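PDB 5T3B: glycoside Hydrolase from Bacteroides plebeius, which probably hydrolyses glycosidic bonds in agarose-like polysaccharides, serving polysaccharide breakdown by a gut bacterium. Local coordinates for residues 397-402 and 440-445; 361-366 and 389-394; 127-132 and 147-152; 165-170 and 190-195. All coordinates share one frame; numbering follows the deposited sequence. Where two conformers were deposited one is given.

Interaction 1. Residues 397-402 and 440-445; sequences TKLDNS and YLDDED
The backbone N of Asn401 donates to the carbonyl O of Asp445 over 3.0 Å, nearly straight at 178°, and this is the one direct hydrogen bond between residues 397-402 and 440-445. The same oxygen is also brushed by carbon, since CB of Asp400 lies 3.3 Å from O of Asp445.

Van der Waals contact falls to Leu399, whose two methyls diverge against oxygen atoms of the 442-445 bend. Its CD2 rests 3.6 Å from the carbonyl O of Glu444, while CD1 approaches OD2 of Asp442 at 3.8 Å, a carboxylate oxygen already engaged by the hydroxyl of Tyr458.

Each partner comes from a loop that follows a strand, 385-394 in one case and 432-437 in the other, and 397-402 is shaped by two side-chain turns. Thr397 OG1 accepts from N of Leu399 in an ST turn. Asp400 makes an Asx turn: with CG anti to the backbone nitrogen (chi1 165°), its OD1 receives both N and OG of Ser402, the hydroxyl at 2.6 Å.

The charged contact is water-mediated. Asp400 and Asp445 run side by side, their carboxylate planes 79° apart, and OD2 of Asp400 stands 3.9 Å from OD2 of Asp445. A water donates to both oxygens, at 2.6 Å from OD2 of Asp400 and 2.8 Å from OD2 of Asp445, which probably eases the repulsion between the two negative groups.

Interaction 2. Residues 361-366 and 389-394; sequences NYYSKW and EFYTKG. With EDO (1,2-ethanediol), chain G; EDO (1,2-ethanediol), chain E.
Tyr363, its CG anti to the carbonyl carbon (chi1 -69°), lays its ring beside Glu389, whose chain runs extended beyond CG and brings the carboxylate up to the phenol. The hydroxyl OH of Tyr363 donates over 2.7 Å to the anti lone pair of OE1 of Glu389, and OE1 lies in the plane of the ring although the carboxylate itself is turned 75° from it. OE2, the other oxygen, is salt-bridged to Arg336. The amide of Asn361 is stacked over a face of the carboxylate, planes 27° apart, with CG of Asn361 3.6 Å from CD of Glu389; Thr388, Asn253 and Glu254 hold that amide. CE1 of Tyr391 meets CE1 of Tyr363 at 3.5 Å, at the edge of the Tyr363 ring. One ring face of Tyr363 covers the carbonyl O of Glu389; over the opposite one lies an ethanediol, probably from the crystallisation liquor, its C2 3.3 Å from CZ of Tyr363 and its O1 hydrogen-bonded to OH of Tyr391.

A phenylalanine in place of Tyr363 would probably leave OE1 of Glu389 without its hydroxyl donor and the carboxylate freer to turn.

The backbones are joined by N of Tyr362 donating to O of Glu389 at 3.0 Å. The contact lies where strand 358-361 ends, beside the broken strand 385-394, consistent with the active-site end of a (beta/alpha)8 barrel, while behind it Phe390, Thr392 and Trp366 pack on helix 412-427.

Interaction 3. Residues 127-132 and 147-152; sequences ASFRMD and DWVAKS
Aromatic stacking between Phe129 and Trp148 carries this buried contact, which fastens the loop after strand 120-126 to helix 145-158. The Phe129 ring and the six-membered ring of Trp148 form an offset stack, planes only 8° apart and centroids 4.0 Å from each other, with CZ of Phe129 3.3 Å from CZ2 of Trp148. With CG anti to the backbone nitrogen (chi1 -178°), Phe129 reaches out to the helix and meets Trp148 coming from the opposite direction.

The second face of the indole is taken by Met131. Its CG sits almost centrally, 3.4 Å from the centroid of the six-membered ring of Trp148 in a CH-pi contact, and its SD lies 4.1 Å from that centroid, over the same face. The indole is thus gripped on both sides, and a hydrogen bond between NE1 of Trp148 and OH of Tyr440 helps fix its rotation.

Ser152 comes to the edge of the Phe129 ring, OG 3.4 Å from CE1 of Phe129 and in the ring plane. That hydroxyl donates to O of Trp148 at 2.7 Å, opposite in face to the backbone N of Ser152, which also reaches it. Phe138 and Tyr142 meet the indole edge-to-face.

A Met-aromatic contact and an offset stack on opposite faces of one indole here couple a strand-end loop to an outer helix, consistent with the beta/alpha barrel layout of this family.

Interaction 4. Residues 165-170 and 190-195; sequences CAFGKE and APSFSF
The Phe167 ring meets OG of Ser192 obliquely, with CD1 of Phe167 3.7 Å from that oxygen, and has CB of the preceding Ala166 centred over one face. Ser128 and Glu389 also touch the ring, and Arg336 lies against both Phe167 and Ala166.

The backbone that carries the ring is held by the serine side chain: N of Phe167 donates to OG of Ser192 over 2.9 Å at 166°. The serine hydroxyl sits between its own backbone N and carbonyl carbon (chi1 59°), which aims it across at residues 166-167, and CB of Ala166 rests 3.8 Å from CB of Ser192.

Further back the two segments continue from parallel strands, 163-165 and 188-190, neighbours in the wall of what is consistent with a (beta/alpha)8 barrel. Cys165 pairs with Ala190, and N of Ala166 donates to O of Ala190 at 2.9 Å, though bent to 144°. On the sheet face that Cys165 and Ala190 share, SG of Cys165 packs against CB of Ala190 at 4.0 Å. Ala166 and Phe167 then both adopt positive phi, turning the chain out of the strand toward helix 169-182.

Were Ser192 replaced by an alanine, N of Phe167 would probably lose its acceptor, and the turn carrying the phenyl ring is likely to become less fixed where strand gives way to helix.

Overall arrangement
From the N terminus, interaction 3 comes first, closing the stretch between strand 120-126 and helix 145-158. Interaction 4 then closes the excursion through helix 169-182, and interaction 2 that through helix 370-379. Last, interaction 1 joins the loops that precede and follow the run of strand 407-409, helix 412-427 and strand 432-437. All four are in series; none nests within or crosses another. In space they are linked: Ser128 N probably bonds to Ala166 O, joining interactions 3 and 4, and Tyr440 reaches both Ala127 and Trp148, joining 1 and 3. Lys393 meets Asn401 O between 2 and 1, and Glu389 packs on Phe167 between 2 and 4.

Interaction 1. Residues 397-402 and 440-445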
# COMPACT_ATOMS: atom_id res chain seq x y z
N THR A 397 -5.85 -20.50 13.78
CA THR A 397 -5.31 -21.32 12.71
C THR A 397 -4.30 -22.33 13.21
O THR A 397 -3.96 -23.28 12.49
CB THR A 397 -4.69 -20.44 11.61
OG1 THR A 397 -3.51 -19.79 12.12
CG2 THR A 397 -5.68 -19.53 10.95
N LYS A 398 -3.70 -22.01 14.36
CA LYS A 398 -2.66 -22.83 14.97
C LYS A 398 -1.34 -22.84 14.19
O LYS A 398 -0.41 -23.59 14.49
CB LYS A 398 -3.12 -24.23 15.36
CG LYS A 398 -4.38 -24.15 16.30
CD LYS A 398 -4.82 -25.47 16.88
CE LYS A 398 -6.19 -25.33 17.54
NZ LYS A 398 -5.96 -24.68 18.85
N LEU A 399 -1.26 -21.92 13.21
CA LEU A 399 -0.04 -21.79 12.45
C LEU A 399 1.08 -21.14 13.29
O LEU A 399 0.81 -20.40 14.23
CB LEU A 399 -0.30 -21.01 11.19
CG LEU A 399 -1.27 -21.63 10.21
CD1 LEU A 399 -1.63 -20.69 9.05
CD2 LEU A 399 -0.78 -22.94 9.66
N ASP A 400 2.32 -21.37 12.91
CA ASP A 400 3.52 -20.77 13.53
C ASP A 400 3.28 -19.29 13.80
O ASP A 400 3.32 -18.84 14.95
CB ASP A 400 4.73 -21.06 12.64
CG ASP A 400 5.98 -20.25 12.88
OD1 ASP A 400 5.98 -19.28 13.70
OD2 ASP A 400 7.00 -20.61 12.22
N ASN A 401 2.93 -18.55 12.75
CA ASN A 401 2.47 -17.18 12.87
C ASN A 401 3.58 -16.22 13.27
O ASN A 401 3.28 -15.05 13.53
CB ASN A 401 1.22 -16.98 13.80
CG ASN A 401 -0.11 -17.27 13.15
OD1 ASN A 401 -1.18 -17.36 13.87
ND2 ASN A 401 -0.15 -17.39 11.89
N SER A 402 4.85 -16.63 13.29
CA SER A 402 5.89 -15.73 13.73
C SER A 402 6.33 -14.74 12.65
O SER A 402 6.70 -13.62 12.98
CB SER A 402 7.04 -16.49 14.36
OG SER A 402 7.67 -17.29 13.43
N TYR A 440 -3.19 -12.24 -0.36
CA TYR A 440 -4.12 -13.21 -0.92
C TYR A 440 -4.16 -14.53 -0.14
O TYR A 440 -5.21 -14.90 0.35
CB TYR A 440 -3.72 -13.41 -2.39
CG TYR A 440 -4.47 -14.45 -3.16
CD1 TYR A 440 -5.86 -14.51 -3.18
CD2 TYR A 440 -3.77 -15.38 -3.91
CE1 TYR A 440 -6.52 -15.48 -3.89
CE2 TYR A 440 -4.44 -16.36 -4.67
CZ TYR A 440 -5.82 -16.40 -4.62
OH TYR A 440 -6.46 -17.40 -5.32
N LEU A 441 -3.01 -15.21 -0.05
CA LEU A 441 -2.91 -16.51 0.60
C LEU A 441 -2.07 -16.50 1.84
O LEU A 441 -1.11 -15.75 1.95
CB LEU A 441 -2.23 -17.56 -0.33
CG LEU A 441 -2.95 -17.82 -1.61
CD1 LEU A 441 -2.16 -18.65 -2.55
CD2 LEU A 441 -4.27 -18.44 -1.42
N ASP A 442 -2.43 -17.38 2.74
CA ASP A 442 -1.51 -17.72 3.82
C ASP A 442 -0.17 -18.17 3.29
O ASP A 442 -0.08 -18.77 2.21
CB ASP A 442 -2.08 -18.88 4.66
CG ASP A 442 -3.15 -18.52 5.62
OD1 ASP A 442 -3.42 -17.34 5.89
OD2 ASP A 442 -3.71 -19.53 6.14
N ASP A 443 0.89 -17.93 4.07
CA ASP A 443 2.06 -18.77 3.96
C ASP A 443 1.73 -20.14 4.51
O ASP A 443 0.82 -20.28 5.30
CB ASP A 443 3.26 -18.17 4.70
CG ASP A 443 3.77 -16.85 4.20
OD1 ASP A 443 3.49 -16.47 3.07
OD2 ASP A 443 4.59 -16.27 5.03
N GLU A 444 2.50 -21.17 4.16
CA GLU A 444 2.23 -22.49 4.73
C GLU A 444 2.22 -22.45 6.25
O GLU A 444 1.45 -23.19 6.88
CB GLU A 444 3.19 -23.54 4.18
CG GLU A 444 2.74 -24.97 4.50
CD GLU A 444 3.45 -26.02 3.64
OE1 GLU A 444 4.52 -25.65 3.11
OE2 GLU A 444 2.96 -27.20 3.51
N ASP A 445 3.00 -21.55 6.85
CA ASP A 445 3.15 -21.47 8.28
C ASP A 445 2.78 -20.13 8.89
O ASP A 445 3.19 -19.81 10.03
CB ASP A 445 4.55 -21.84 8.68
CG ASP A 445 5.59 -20.95 8.11
OD1 ASP A 445 5.25 -19.98 7.31
OD2 ASP A 445 6.81 -21.19 8.34
O HOH W 1 7.25 -22.73 10.65

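Interaction 2. Residues 361-366 and 389-394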
# COMPACT_ATOMS: atom_id res chain seq x y z
N ASN A 361 3.17 1.15 3.60
CA ASN A 361 2.86 -0.10 4.29
C ASN A 361 2.68 0.25 5.76
O ASN A 361 3.57 0.86 6.31
CB ASN A 361 4.00 -1.09 4.14
CG ASN A 361 4.23 -1.59 2.71
OD1 ASN A 361 3.42 -1.41 1.82
ND2 ASN A 361 5.28 -2.34 2.53
N TYR A 362 1.58 -0.10 6.38
CA TYR A 362 1.19 0.46 7.69
C TYR A 362 1.11 -0.61 8.75
O TYR A 362 0.10 -1.29 8.89
CB TYR A 362 -0.10 1.26 7.59
CG TYR A 362 -0.23 2.40 8.61
CD1 TYR A 362 0.46 2.42 9.83
CD2 TYR A 362 -1.06 3.50 8.37
CE1 TYR A 362 0.34 3.49 10.73
CE2 TYR A 362 -1.19 4.54 9.26
CZ TYR A 362 -0.49 4.52 10.44
OH TYR A 362 -0.66 5.59 11.29
N TYR A 363 2.22 -0.80 9.46
CA TYR A 363 2.38 -1.80 10.48
C TYR A 363 2.66 -1.17 11.84
O TYR A 363 3.01 -0.03 11.99
CB TYR A 363 3.52 -2.72 10.11
CG TYR A 363 3.24 -3.61 8.91
CD1 TYR A 363 2.25 -4.56 8.98
CD2 TYR A 363 3.87 -3.42 7.69
CE1 TYR A 363 1.94 -5.36 7.93
CE2 TYR A 363 3.61 -4.26 6.63
CZ TYR A 363 2.61 -5.22 6.74
OH TYR A 363 2.32 -6.07 5.70
N SER A 364 2.45 -2.04 12.84
CA SER A 364 2.85 -1.81 14.23
C SER A 364 1.99 -0.88 14.99
O SER A 364 2.35 -0.47 16.12
CB SER A 364 4.33 -1.45 14.35
OG SER A 364 5.13 -2.48 13.72
N LYS A 365 0.83 -0.53 14.41
CA LYS A 365 -0.17 0.32 15.06
C LYS A 365 -1.52 -0.34 15.03
O LYS A 365 -1.94 -0.92 14.01
CB LYS A 365 -0.27 1.70 14.41
CG LYS A 365 0.97 2.56 14.57
CD LYS A 365 1.29 3.04 15.99
CE LYS A 365 2.70 3.62 16.02
NZ LYS A 365 3.75 2.58 15.79
N TRP A 366 -2.21 -0.30 16.15
CA TRP A 366 -3.56 -0.82 16.17
C TRP A 366 -4.49 0.09 15.37
O TRP A 366 -5.42 -0.38 14.69
CB TRP A 366 -4.03 -1.03 17.63
CG TRP A 366 -5.37 -1.68 17.71
CD1 TRP A 366 -6.55 -1.14 18.16
CD2 TRP A 366 -5.67 -3.03 17.31
NE1 TRP A 366 -7.54 -2.07 18.09
CE2 TRP A 366 -7.04 -3.23 17.54
CE3 TRP A 366 -4.91 -4.07 16.80
CZ2 TRP A 366 -7.65 -4.46 17.29
CZ3 TRP A 366 -5.53 -5.25 16.51
CH2 TRP A 366 -6.88 -5.44 16.78
N GLU A 389 -0.14 -2.18 2.48
CA GLU A 389 -0.16 -3.43 3.22
C GLU A 389 -0.67 -3.15 4.63
O GLU A 389 -0.25 -2.18 5.25
CB GLU A 389 1.23 -4.06 3.42
CG GLU A 389 1.99 -4.43 2.17
CD GLU A 389 3.33 -5.04 2.39
OE1 GLU A 389 3.68 -5.47 3.50
OE2 GLU A 389 4.08 -5.13 1.35
N PHE A 390 -1.51 -4.07 5.13
CA PHE A 390 -1.91 -4.15 6.51
C PHE A 390 -2.61 -5.52 6.66
O PHE A 390 -3.13 -6.05 5.68
CB PHE A 390 -2.81 -3.01 6.94
CG PHE A 390 -4.21 -3.09 6.42
CD1 PHE A 390 -4.46 -2.83 5.06
CD2 PHE A 390 -5.29 -3.36 7.24
CE1 PHE A 390 -5.75 -2.94 4.55
CE2 PHE A 390 -6.57 -3.44 6.72
CZ PHE A 390 -6.83 -3.24 5.38
N TYR A 391 -2.58 -6.08 7.88
CA TYR A 391 -3.30 -7.31 8.21
C TYR A 391 -3.13 -7.62 9.67
O TYR A 391 -2.28 -7.04 10.35
CB TYR A 391 -2.79 -8.53 7.39
CG TYR A 391 -1.40 -8.97 7.65
CD1 TYR A 391 -0.28 -8.31 7.14
CD2 TYR A 391 -1.12 -10.08 8.44
CE1 TYR A 391 0.99 -8.72 7.41
CE2 TYR A 391 0.15 -10.46 8.71
CZ TYR A 391 1.22 -9.78 8.23
OH TYR A 391 2.53 -10.17 8.54
N THR A 392 -3.91 -8.60 10.12
CA THR A 392 -3.68 -9.37 11.34
C THR A 392 -3.69 -10.83 11.03
O THR A 392 -4.18 -11.25 9.97
CB THR A 392 -4.71 -9.06 12.43
OG1 THR A 392 -6.02 -9.42 11.98
CG2 THR A 392 -4.66 -7.60 12.84
N LYS A 393 -3.15 -11.61 11.99
CA LYS A 393 -3.06 -13.08 11.89
C LYS A 393 -3.99 -13.65 12.95
O LYS A 393 -4.08 -13.14 14.06
CB LYS A 393 -1.65 -13.51 12.29
CG LYS A 393 -0.52 -12.92 11.49
CD LYS A 393 0.83 -13.06 12.22
CE LYS A 393 1.99 -12.35 11.54
NZ LYS A 393 3.18 -12.48 12.45
N GLY A 394 -4.58 -14.80 12.67
CA GLY A 394 -5.45 -15.51 13.63
C GLY A 394 -4.77 -16.65 14.35
O GLY A 394 -4.24 -17.58 13.73
C1 EDO G . 4.63 -8.52 6.05
O1 EDO G . 4.32 -9.67 6.63
C2 EDO G . 4.92 -7.53 7.13
O2 EDO G . 6.08 -7.83 7.96
C1 EDO E . 7.54 2.36 13.45
O1 EDO E . 6.37 2.32 14.31
C2 EDO E . 7.88 0.94 12.94
O2 EDO E . 6.87 0.70 11.91
O HOH W 2 -1.07 -3.92 9.73

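Interaction 3. Residues 127-132 and 147-152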
# COMPACT_ATOMS: atom_id res chain seq x y z
N ALA A 127 -2.96 -7.96 -2.03
CA ALA A 127 -1.56 -8.10 -2.39
C ALA A 127 -1.21 -9.56 -2.75
O ALA A 127 -1.85 -10.52 -2.28
CB ALA A 127 -0.65 -7.64 -1.25
N SER A 128 -0.15 -9.72 -3.52
CA SER A 128 0.43 -11.04 -3.76
C SER A 128 -0.52 -12.02 -4.39
O SER A 128 -0.60 -13.17 -3.99
CB SER A 128 1.06 -11.61 -2.50
OG SER A 128 1.91 -10.69 -1.90
N PHE A 129 -1.23 -11.58 -5.41
CA PHE A 129 -2.16 -12.44 -6.11
C PHE A 129 -1.32 -13.29 -7.11
O PHE A 129 -0.92 -12.88 -8.21
CB PHE A 129 -3.20 -11.64 -6.87
CG PHE A 129 -4.22 -12.46 -7.57
CD1 PHE A 129 -5.08 -13.31 -6.88
CD2 PHE A 129 -4.33 -12.42 -8.96
CE1 PHE A 129 -6.01 -14.09 -7.54
CE2 PHE A 129 -5.24 -13.22 -9.61
CZ PHE A 129 -6.07 -14.06 -8.88
N ARG A 130 -1.07 -14.52 -6.67
CA ARG A 130 -0.19 -15.47 -7.34
C ARG A 130 -0.63 -16.86 -6.92
O ARG A 130 -1.33 -17.04 -5.91
CB ARG A 130 1.27 -15.21 -7.06
CG ARG A 130 1.64 -15.30 -5.66
CD ARG A 130 3.12 -14.86 -5.52
NE ARG A 130 3.91 -15.96 -6.06
CZ ARG A 130 5.17 -16.19 -5.71
NH1 ARG A 130 5.81 -15.36 -4.86
NH2 ARG A 130 5.78 -17.24 -6.18
N MET A 131 -0.26 -17.85 -7.73
CA MET A 131 -0.63 -19.25 -7.46
C MET A 131 0.36 -19.91 -6.57
O MET A 131 1.06 -20.81 -6.98
CB MET A 131 -0.82 -20.01 -8.79
CG MET A 131 -2.03 -19.46 -9.57
SD MET A 131 -2.08 -20.02 -11.31
CE MET A 131 -0.84 -18.96 -12.01
N ASP A 132 0.43 -19.44 -5.33
CA ASP A 132 1.48 -19.90 -4.38
C ASP A 132 0.91 -20.59 -3.16
O ASP A 132 1.42 -20.52 -2.05
CB ASP A 132 2.52 -18.80 -4.10
CG ASP A 132 2.03 -17.72 -3.22
OD1 ASP A 132 0.84 -17.59 -3.03
OD2 ASP A 132 2.88 -16.95 -2.75
N ASP A 147 -8.99 -19.72 -15.60
CA ASP A 147 -10.07 -20.02 -14.65
C ASP A 147 -9.79 -19.43 -13.27
O ASP A 147 -10.69 -18.95 -12.61
CB ASP A 147 -10.28 -21.54 -14.61
CG ASP A 147 -11.52 -21.97 -13.86
OD1 ASP A 147 -12.61 -21.44 -14.15
OD2 ASP A 147 -11.38 -22.89 -13.01
N TRP A 148 -8.54 -19.53 -12.85
CA TRP A 148 -8.12 -18.95 -11.60
C TRP A 148 -8.35 -17.42 -11.56
O TRP A 148 -8.95 -16.91 -10.62
CB TRP A 148 -6.68 -19.33 -11.31
CG TRP A 148 -6.05 -18.60 -10.16
CD1 TRP A 148 -6.35 -18.71 -8.83
CD2 TRP A 148 -4.98 -17.63 -10.21
NE1 TRP A 148 -5.55 -17.90 -8.08
CE2 TRP A 148 -4.73 -17.22 -8.90
CE3 TRP A 148 -4.25 -17.07 -11.27
CZ2 TRP A 148 -3.72 -16.29 -8.62
CZ3 TRP A 148 -3.27 -16.14 -11.01
CH2 TRP A 148 -3.05 -15.74 -9.70
N VAL A 149 -7.94 -16.73 -12.61
CA VAL A 149 -8.16 -15.27 -12.63
C VAL A 149 -9.64 -14.96 -12.65
O VAL A 149 -10.14 -14.09 -11.93
CB VAL A 149 -7.39 -14.52 -13.72
CG1 VAL A 149 -7.61 -13.04 -13.51
CG2 VAL A 149 -5.92 -14.89 -13.71
N ALA A 150 -10.39 -15.68 -13.50
CA ALA A 150 -11.82 -15.37 -13.63
C ALA A 150 -12.58 -15.61 -12.34
O ALA A 150 -13.42 -14.79 -11.91
CB ALA A 150 -12.37 -16.20 -14.77
N LYS A 151 -12.34 -16.78 -11.75
CA LYS A 151 -13.00 -17.06 -10.51
C LYS A 151 -12.62 -16.09 -9.42
O LYS A 151 -13.45 -15.71 -8.60
CB LYS A 151 -12.69 -18.48 -10.06
CG LYS A 151 -13.48 -19.57 -10.77
CD LYS A 151 -12.93 -20.98 -10.46
CE LYS A 151 -13.94 -22.04 -10.87
NZ LYS A 151 -13.26 -23.37 -11.00
N SER A 152 -11.33 -15.75 -9.43
CA SER A 152 -10.90 -14.77 -8.43
C SER A 152 -11.48 -13.39 -8.59
O SER A 152 -11.85 -12.73 -7.60
CB SER A 152 -9.38 -14.70 -8.44
OG SER A 152 -8.77 -15.94 -8.11

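Interaction 4. Residues 165-170 and 190-195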
# COMPACT_ATOMS: atom_id res chain seq x y z
N CYS A 165 -2.48 -5.80 -6.12
CA CYS A 165 -1.41 -4.82 -5.99
C CYS A 165 -0.20 -5.45 -5.39
O CYS A 165 -0.22 -5.78 -4.20
CB CYS A 165 -1.87 -3.62 -5.17
SG CYS A 165 -3.39 -2.78 -5.71
N ALA A 166 0.85 -5.53 -6.20
CA ALA A 166 2.19 -5.94 -5.86
C ALA A 166 2.42 -7.41 -5.74
O ALA A 166 1.53 -8.18 -5.35
CB ALA A 166 2.73 -5.20 -4.63
N PHE A 167 3.64 -7.80 -6.01
CA PHE A 167 4.12 -9.14 -5.71
C PHE A 167 3.48 -10.28 -6.47
O PHE A 167 3.53 -11.40 -6.04
CB PHE A 167 4.14 -9.42 -4.22
CG PHE A 167 4.60 -8.27 -3.34
CD1 PHE A 167 5.76 -7.60 -3.62
CD2 PHE A 167 3.87 -7.89 -2.26
CE1 PHE A 167 6.18 -6.55 -2.80
CE2 PHE A 167 4.25 -6.86 -1.45
CZ PHE A 167 5.41 -6.21 -1.70
N GLY A 168 2.90 -9.99 -7.61
CA GLY A 168 2.40 -11.02 -8.48
C GLY A 168 3.45 -11.88 -9.12
O GLY A 168 3.15 -13.00 -9.56
N LYS A 169 4.67 -11.34 -9.23
CA LYS A 169 5.76 -11.94 -10.01
C LYS A 169 5.38 -12.04 -11.48
O LYS A 169 4.29 -11.65 -11.89
CB LYS A 169 6.23 -13.32 -9.49
CG LYS A 169 6.36 -13.46 -8.00
CD LYS A 169 7.36 -12.48 -7.45
CE LYS A 169 8.77 -12.64 -8.01
NZ LYS A 169 9.72 -11.85 -7.16
N GLU A 170 6.26 -12.63 -12.27
CA GLU A 170 6.01 -12.69 -13.70
C GLU A 170 4.72 -13.43 -14.03
O GLU A 170 3.89 -12.95 -14.83
CB GLU A 170 7.22 -13.34 -14.46
CG GLU A 170 7.08 -13.59 -15.98
CD GLU A 170 8.17 -14.51 -16.59
OE1 GLU A 170 8.25 -14.58 -17.82
OE2 GLU A 170 8.98 -15.17 -15.87
N ALA A 190 -1.70 -3.51 -10.16
CA ALA A 190 -0.65 -2.54 -9.87
C ALA A 190 0.66 -3.31 -9.62
O ALA A 190 0.88 -3.81 -8.49
CB ALA A 190 -0.97 -1.70 -8.68
N PRO A 191 1.47 -3.53 -10.65
CA PRO A 191 2.70 -4.30 -10.49
C PRO A 191 3.72 -3.60 -9.67
O PRO A 191 3.76 -2.36 -9.59
CB PRO A 191 3.23 -4.50 -11.91
CG PRO A 191 2.69 -3.27 -12.60
CD PRO A 191 1.30 -3.08 -12.04
N SER A 192 4.56 -4.39 -9.02
CA SER A 192 5.72 -3.90 -8.27
C SER A 192 7.01 -4.24 -8.98
O SER A 192 7.09 -5.28 -9.69
CB SER A 192 5.67 -4.44 -6.84
OG SER A 192 5.65 -5.88 -6.86
N PHE A 193 7.95 -3.32 -8.92
CA PHE A 193 9.27 -3.40 -9.50
C PHE A 193 10.31 -3.21 -8.40
O PHE A 193 10.01 -2.91 -7.25
CB PHE A 193 9.43 -2.32 -10.58
CG PHE A 193 8.53 -2.54 -11.78
CD1 PHE A 193 7.21 -2.12 -11.79
CD2 PHE A 193 8.99 -3.16 -12.90
CE1 PHE A 193 6.40 -2.32 -12.88
CE2 PHE A 193 8.19 -3.32 -14.00
CZ PHE A 193 6.89 -2.94 -13.97
N SER A 194 11.57 -3.40 -8.80
CA SER A 194 12.75 -3.26 -7.93
C SER A 194 13.77 -2.36 -8.63
O SER A 194 14.80 -2.83 -9.13
CB SER A 194 13.34 -4.62 -7.63
OG SER A 194 12.42 -5.45 -6.95
N PHE A 195 13.48 -1.06 -8.71
CA PHE A 195 14.28 -0.18 -9.54
C PHE A 195 15.76 -0.11 -9.08
O PHE A 195 16.67 -0.14 -9.91
CB PHE A 195 13.72 1.23 -9.59
CG PHE A 195 12.67 1.47 -10.63
CD1 PHE A 195 11.61 0.62 -10.84
CD2 PHE A 195 12.70 2.62 -11.42
CE1 PHE A 195 10.61 0.87 -11.76
CE2 PHE A 195 11.75 2.85 -12.37
CZ PHE A 195 10.65 2.03 -12.51